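Local coordinates for protein splicing factor U2AF 35 kDa subunit (Homo sapiens, PDB 1JMT) that pairs with the large U2AF subunit and mediates the protein-protein and protein-RNA interactions needed for accurate 3'-splice site selection, at residues A[34-39]-A[57-62]; A[46-49]-A[53-56]. The protein carries 1 engineered substitution. One frame throughout, in Å; residues are numbered along the deposited sequence.

Contact 1. Residues A[34-39]-A[57-62]; sequences EHYDEF and MNVCDN
Tyr-36 and Phe-39 reach from helix 22-51 to Val-59 on strand 54-59, where the first helix of an RNA recognition motif packs on an outermost strand of its antiparallel sheet. The axes of helix 34-39 and strand 57-59 approach to 10.1 Å, their N-to-C directions 141° apart, a spacing that aromatic side chains are long enough to span. Tyr-36 makes the polar link: its OH gives a hydrogen bond to Val-59 O at 3.2 Å. The hydroxyl lies in the carbonyl plane on a lone pair, at a C=O...donor angle of 120°, and the acceptor in turn sits at the ring's edge, in its plane. With CG anti to the backbone N (chi1 176°), the tyrosine extends toward the strand, although its CB does not point directly there. Alongside the bond runs an apolar touch, Tyr-36 CE1 to Val-59 CB at 3.4 Å. Tyrosine suits the place because one flat side chain brings both carbon surface and a donor to the strand.

Phe-39, one helical turn on, is buried, and its CB points toward the strand. Its phenyl ring, all carbon, packs on Val-59, and also on Val-71 of the adjacent strand 68-75 and Ile-9 of strand 3-11. A compact, beta-branched valine suits a strand here, offering methyls to both rings.

In the next shell, Val-59 also touches Phe-40 and Tyr-10, while Phe-39 meets the Tyr-10 ring and an aromatic side chain of the bound peptide. Backbone bonds from Asn-58 to Tyr-72 and from Cys-60 to Asn-70 tie this edge strand to strand 68-75. Val-59 CG1 lies 3.6 Å from Tyr-36 CE1 and also comes near Phe-39 CE2, whereas Val-59 CG2 meets the edge of the Phe-39 ring, in its plane, 3.9 Å from CE2.

Contact 2. Residues A[46-49]-A[53-56]; sequences EMEE and EVEE
Met-47 and Glu-48 close on Val-54 where helix 22-51 ends and the chain turns back into strand 54-59. The tight part is apolar: Val-54 CG2 lies 3.7 Å from Met-47 CB and 3.8 Å from Glu-48 CG. Methionine suits this buried place, its flexible chain bending away to pack on Val-73 and Phe-75, both also touched by Val-54, whose compact branches suit a strand.

The other side is polar and partly hydrated. Glutamate's long chain carries an acceptor past its own apolar CG: bent at chi2 (-131°), Glu-48 brings OE2 to Val-54 N, 2.8 Å away, accepting a nearly straight bond (176°) on its anti lone pair. A water donates to the same oxygen and to Val-54 O. Losing this carboxylate to an alanine here would probably leave Val-54 N without its acceptor and the water without one of its two holds. Exposed Glu-53 touches only loosely; its CB points away from segment 46-49, and its OE1 forms a salt bridge with Arg-76.

At Glu-55 the chain turns a corner, and Glu-55 and Glu-56 together sit opposite Lys-74 as a classic bulge, in the edge strand that follows the first helix of an RNA recognition motif.

Both contacts join helix 22-51 to strand 54-59, and contact 2 falls within the chain span enclosed by contact 1. The two centres are about 15 Å apart; that of contact 1 lies about 6 Å from the centre of the chain, that of contact 2 about 12 Å, beside the turn between the two elements. Segments 53-56 and 57-62 are consecutive, so the strand entered at contact 2 passes directly into contact 1. Each also borders the bound peptide through its helical segment, with His-35, Glu-38 and Phe-39 in contact 1 and Glu-46 and Met-47 in contact 2 packing on peptide aromatics. Outside both contacts' own pairings, Glu-38 OE1 also meets a basic side chain of the peptide.

Contact 1. Residues A[34-39]-A[57-62]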
loop_
_atom_site.group_PDB
_atom_site.type_symbol
_atom_site.label_atom_id
_atom_site.label_comp_id
_atom_site.label_asym_id
_atom_site.label_seq_id
_atom_site.Cartn_x
_atom_site.Cartn_y
_atom_site.Cartn_z
ATOM N N GLU A 34 10.047 12.808 1.969
ATOM C CA GLU A 34 10.984 11.711 2.204
ATOM C C GLU A 34 10.251 10.458 2.686
ATOM O O GLU A 34 10.635 9.334 2.361
ATOM C CB GLU A 34 12.040 12.122 3.237
ATOM C CG GLU A 34 12.748 13.440 2.906
ATOM C CD GLU A 34 13.925 13.735 3.824
ATOM O OE1 GLU A 34 13.815 13.489 5.043
ATOM O OE2 GLU A 34 14.960 14.225 3.321
ATOM N N HIS A 35 9.199 10.660 3.469
ATOM C CA HIS A 35 8.411 9.551 3.985
ATOM C C HIS A 35 7.618 8.958 2.821
ATOM O O HIS A 35 7.410 7.749 2.749
ATOM C CB HIS A 35 7.478 10.053 5.094
ATOM C CG HIS A 35 6.576 8.999 5.662
ATOM N ND1 HIS A 35 5.346 8.699 5.119
ATOM C CD2 HIS A 35 6.725 8.185 6.735
ATOM C CE1 HIS A 35 4.770 7.746 5.836
ATOM N NE2 HIS A 35 5.586 7.418 6.821
ATOM N N TYR A 36 7.201 9.821 1.900
ATOM C CA TYR A 36 6.451 9.404 0.722
ATOM C C TYR A 36 7.346 8.578 -0.198
ATOM O O TYR A 36 6.950 7.511 -0.678
ATOM C CB TYR A 36 5.941 10.633 -0.034
ATOM C CG TYR A 36 5.235 10.322 -1.333
ATOM C CD1 TYR A 36 3.856 10.128 -1.367
ATOM C CD2 TYR A 36 5.947 10.212 -2.531
ATOM C CE1 TYR A 36 3.196 9.832 -2.559
ATOM C CE2 TYR A 36 5.299 9.912 -3.735
ATOM C CZ TYR A 36 3.920 9.724 -3.735
ATOM O OH TYR A 36 3.260 9.421 -4.895
ATOM N N ASP A 37 8.552 9.076 -0.446
ATOM C CA ASP A 37 9.492 8.379 -1.317
ATOM C C ASP A 37 9.934 7.043 -0.719
ATOM O O ASP A 37 10.120 6.067 -1.445
ATOM C CB ASP A 37 10.719 9.254 -1.605
ATOM C CG ASP A 37 10.363 10.540 -2.328
ATOM O OD1 ASP A 37 9.378 10.554 -3.099
ATOM O OD2 ASP A 37 11.083 11.542 -2.136
ATOM N N GLU A 38 10.109 7.005 0.598
ATOM C CA GLU A 38 10.507 5.775 1.274
ATOM C C GLU A 38 9.392 4.741 1.103
ATOM O O GLU A 38 9.642 3.571 0.810
ATOM C CB GLU A 38 10.729 6.031 2.767
ATOM C CG GLU A 38 10.947 4.757 3.588
ATOM C CD GLU A 38 11.091 5.020 5.082
ATOM O OE1 GLU A 38 10.141 5.550 5.697
ATOM O OE2 GLU A 38 12.158 4.693 5.644
ATOM N N PHE A 39 8.156 5.193 1.291
ATOM C CA PHE A 39 6.992 4.326 1.163
ATOM C C PHE A 39 6.896 3.777 -0.254
ATOM O O PHE A 39 6.721 2.573 -0.454
ATOM C CB PHE A 39 5.721 5.110 1.483
ATOM C CG PHE A 39 4.462 4.315 1.315
ATOM C CD1 PHE A 39 4.055 3.410 2.293
ATOM C CD2 PHE A 39 3.679 4.469 0.172
ATOM C CE1 PHE A 39 2.883 2.669 2.131
ATOM C CE2 PHE A 39 2.507 3.733 0.002
ATOM C CZ PHE A 39 2.111 2.833 0.981
ATOM N N MET A 57 3.050 3.269 -11.482
ATOM C CA MET A 57 2.620 3.178 -10.100
ATOM C C MET A 57 2.477 4.569 -9.508
ATOM O O MET A 57 3.245 5.475 -9.829
ATOM C CB MET A 57 3.614 2.376 -9.259
ATOM C CG MET A 57 3.174 2.237 -7.813
ATOM S SD MET A 57 4.319 1.310 -6.772
ATOM C CE MET A 57 4.313 2.319 -5.303
ATOM N N ASN A 58 1.487 4.735 -8.639
ATOM C CA ASN A 58 1.269 6.017 -7.996
ATOM C C ASN A 58 0.636 5.854 -6.622
ATOM O O ASN A 58 -0.179 4.957 -6.398
ATOM C CB ASN A 58 0.378 6.899 -8.872
ATOM C CG ASN A 58 0.162 8.280 -8.276
ATOM O OD1 ASN A 58 1.114 8.940 -7.841
ATOM N ND2 ASN A 58 -1.090 8.725 -8.256
ATOM N N VAL A 59 1.041 6.717 -5.701
ATOM C CA VAL A 59 0.507 6.727 -4.349
ATOM C C VAL A 59 -0.380 7.966 -4.328
ATOM O O VAL A 59 0.093 9.077 -4.559
ATOM C CB VAL A 59 1.625 6.863 -3.296
ATOM C CG1 VAL A 59 1.020 7.001 -1.910
ATOM C CG2 VAL A 59 2.545 5.655 -3.361
ATOM N N CYS A 60 -1.668 7.768 -4.072
ATOM C CA CYS A 60 -2.623 8.868 -4.073
ATOM C C CYS A 60 -2.869 9.511 -2.725
ATOM O O CYS A 60 -2.468 9.003 -1.678
ATOM C CB CYS A 60 -3.980 8.399 -4.600
ATOM S SG CYS A 60 -3.975 7.639 -6.215
ATOM N N ASP A 61 -3.546 10.649 -2.789
ATOM C CA ASP A 61 -3.953 11.424 -1.624
ATOM C C ASP A 61 -5.460 11.542 -1.863
ATOM O O ASP A 61 -5.921 12.435 -2.568
ATOM C CB ASP A 61 -3.280 12.801 -1.643
ATOM C CG ASP A 61 -3.681 13.671 -0.465
ATOM O OD1 ASP A 61 -4.312 13.152 0.485
ATOM O OD2 ASP A 61 -3.352 14.877 -0.489
ATOM N N ASN A 62 -6.211 10.610 -1.288
ATOM C CA ASN A 62 -7.657 10.547 -1.465
ATOM C C ASN A 62 -8.441 11.844 -1.266
ATOM O O ASN A 62 -8.993 12.380 -2.225
ATOM C CB ASN A 62 -8.230 9.443 -0.580
ATOM C CG ASN A 62 -7.717 8.075 -0.971
ATOM O OD1 ASN A 62 -7.036 7.928 -1.988
ATOM N ND2 ASN A 62 -8.040 7.067 -0.174
#

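Contact 2. Residues A[46-49]-A[53-56]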
loop_
_atom_site.group_PDB
_atom_site.type_symbol
_atom_site.label_atom_id
_atom_site.label_comp_id
_atom_site.label_asym_id
_atom_site.label_seq_id
_atom_site.Cartn_x
_atom_site.Cartn_y
_atom_site.Cartn_z
ATOM N N GLU A 46 8.784 -4.282 -3.787
ATOM C CA GLU A 46 8.084 -5.526 -3.516
ATOM C C GLU A 46 7.236 -5.931 -4.724
ATOM O O GLU A 46 7.198 -7.111 -5.083
ATOM C CB GLU A 46 7.204 -5.376 -2.270
ATOM C CG GLU A 46 6.449 -6.641 -1.867
ATOM C CD GLU A 46 7.365 -7.818 -1.512
ATOM O OE1 GLU A 46 8.523 -7.590 -1.113
ATOM O OE2 GLU A 46 6.912 -8.977 -1.618
ATOM N N MET A 47 6.570 -4.965 -5.363
ATOM C CA MET A 47 5.737 -5.280 -6.535
ATOM C C MET A 47 6.556 -5.953 -7.629
ATOM O O MET A 47 6.124 -6.946 -8.222
ATOM C CB MET A 47 5.079 -4.021 -7.119
ATOM C CG MET A 47 4.036 -3.358 -6.222
ATOM S SD MET A 47 2.690 -4.470 -5.759
ATOM C CE MET A 47 3.262 -4.976 -4.148
ATOM N N GLU A 48 7.742 -5.414 -7.891
ATOM C CA GLU A 48 8.610 -5.972 -8.922
ATOM C C GLU A 48 9.314 -7.244 -8.473
ATOM O O GLU A 48 9.514 -8.146 -9.259
ATOM C CB GLU A 48 9.651 -4.937 -9.365
ATOM C CG GLU A 48 9.046 -3.741 -10.071
ATOM C CD GLU A 48 9.753 -3.413 -11.372
ATOM O OE1 GLU A 48 10.947 -3.047 -11.317
ATOM O OE2 GLU A 48 9.116 -3.524 -12.446
ATOM N N GLU A 49 9.688 -7.305 -7.204
ATOM C CA GLU A 49 10.386 -8.467 -6.672
ATOM C C GLU A 49 9.528 -9.732 -6.642
ATOM O O GLU A 49 9.966 -10.797 -7.079
ATOM C CB GLU A 49 10.901 -8.157 -5.260
ATOM C CG GLU A 49 12.389 -8.405 -5.055
ATOM C CD GLU A 49 12.748 -9.881 -5.071
ATOM O OE1 GLU A 49 12.276 -10.617 -4.176
ATOM O OE2 GLU A 49 13.502 -10.304 -5.976
ATOM N N GLU A 53 6.723 -7.192 -13.419
ATOM C CA GLU A 53 7.122 -5.910 -13.974
ATOM C C GLU A 53 6.062 -4.825 -13.845
ATOM O O GLU A 53 4.915 -4.992 -14.264
ATOM C CB GLU A 53 7.519 -6.096 -15.443
ATOM C CG GLU A 53 7.959 -4.832 -16.153
ATOM C CD GLU A 53 8.729 -5.130 -17.429
ATOM O OE1 GLU A 53 8.838 -4.221 -18.282
ATOM O OE2 GLU A 53 9.234 -6.266 -17.571
ATOM N N VAL A 54 6.457 -3.702 -13.255
ATOM C CA VAL A 54 5.543 -2.587 -13.082
ATOM C C VAL A 54 5.700 -1.564 -14.208
ATOM O O VAL A 54 6.798 -1.090 -14.493
ATOM C CB VAL A 54 5.772 -1.885 -11.734
ATOM C CG1 VAL A 54 4.907 -0.637 -11.649
ATOM C CG2 VAL A 54 5.438 -2.842 -10.588
ATOM N N GLU A 55 4.587 -1.232 -14.841
ATOM C CA GLU A 55 4.574 -0.266 -15.928
ATOM C C GLU A 55 4.443 1.133 -15.337
ATOM O O GLU A 55 5.211 2.035 -15.664
ATOM C CB GLU A 55 3.393 -0.571 -16.841
ATOM C CG GLU A 55 3.342 0.208 -18.130
ATOM C CD GLU A 55 2.405 -0.447 -19.120
ATOM O OE1 GLU A 55 2.693 -1.595 -19.519
ATOM O OE2 GLU A 55 1.382 0.172 -19.487
ATOM N N GLU A 56 3.470 1.296 -14.448
ATOM C CA GLU A 56 3.216 2.573 -13.789
ATOM C C GLU A 56 2.737 2.332 -12.368
ATOM O O GLU A 56 2.083 1.330 -12.091
ATOM C CB GLU A 56 2.112 3.350 -14.502
ATOM C CG GLU A 56 2.455 3.920 -15.846
ATOM C CD GLU A 56 1.267 4.641 -16.440
ATOM O OE1 GLU A 56 0.880 5.700 -15.892
ATOM O OE2 GLU A 56 0.708 4.141 -17.440
HETATM O O HOH W 1 9.551 -1.260 -13.843
#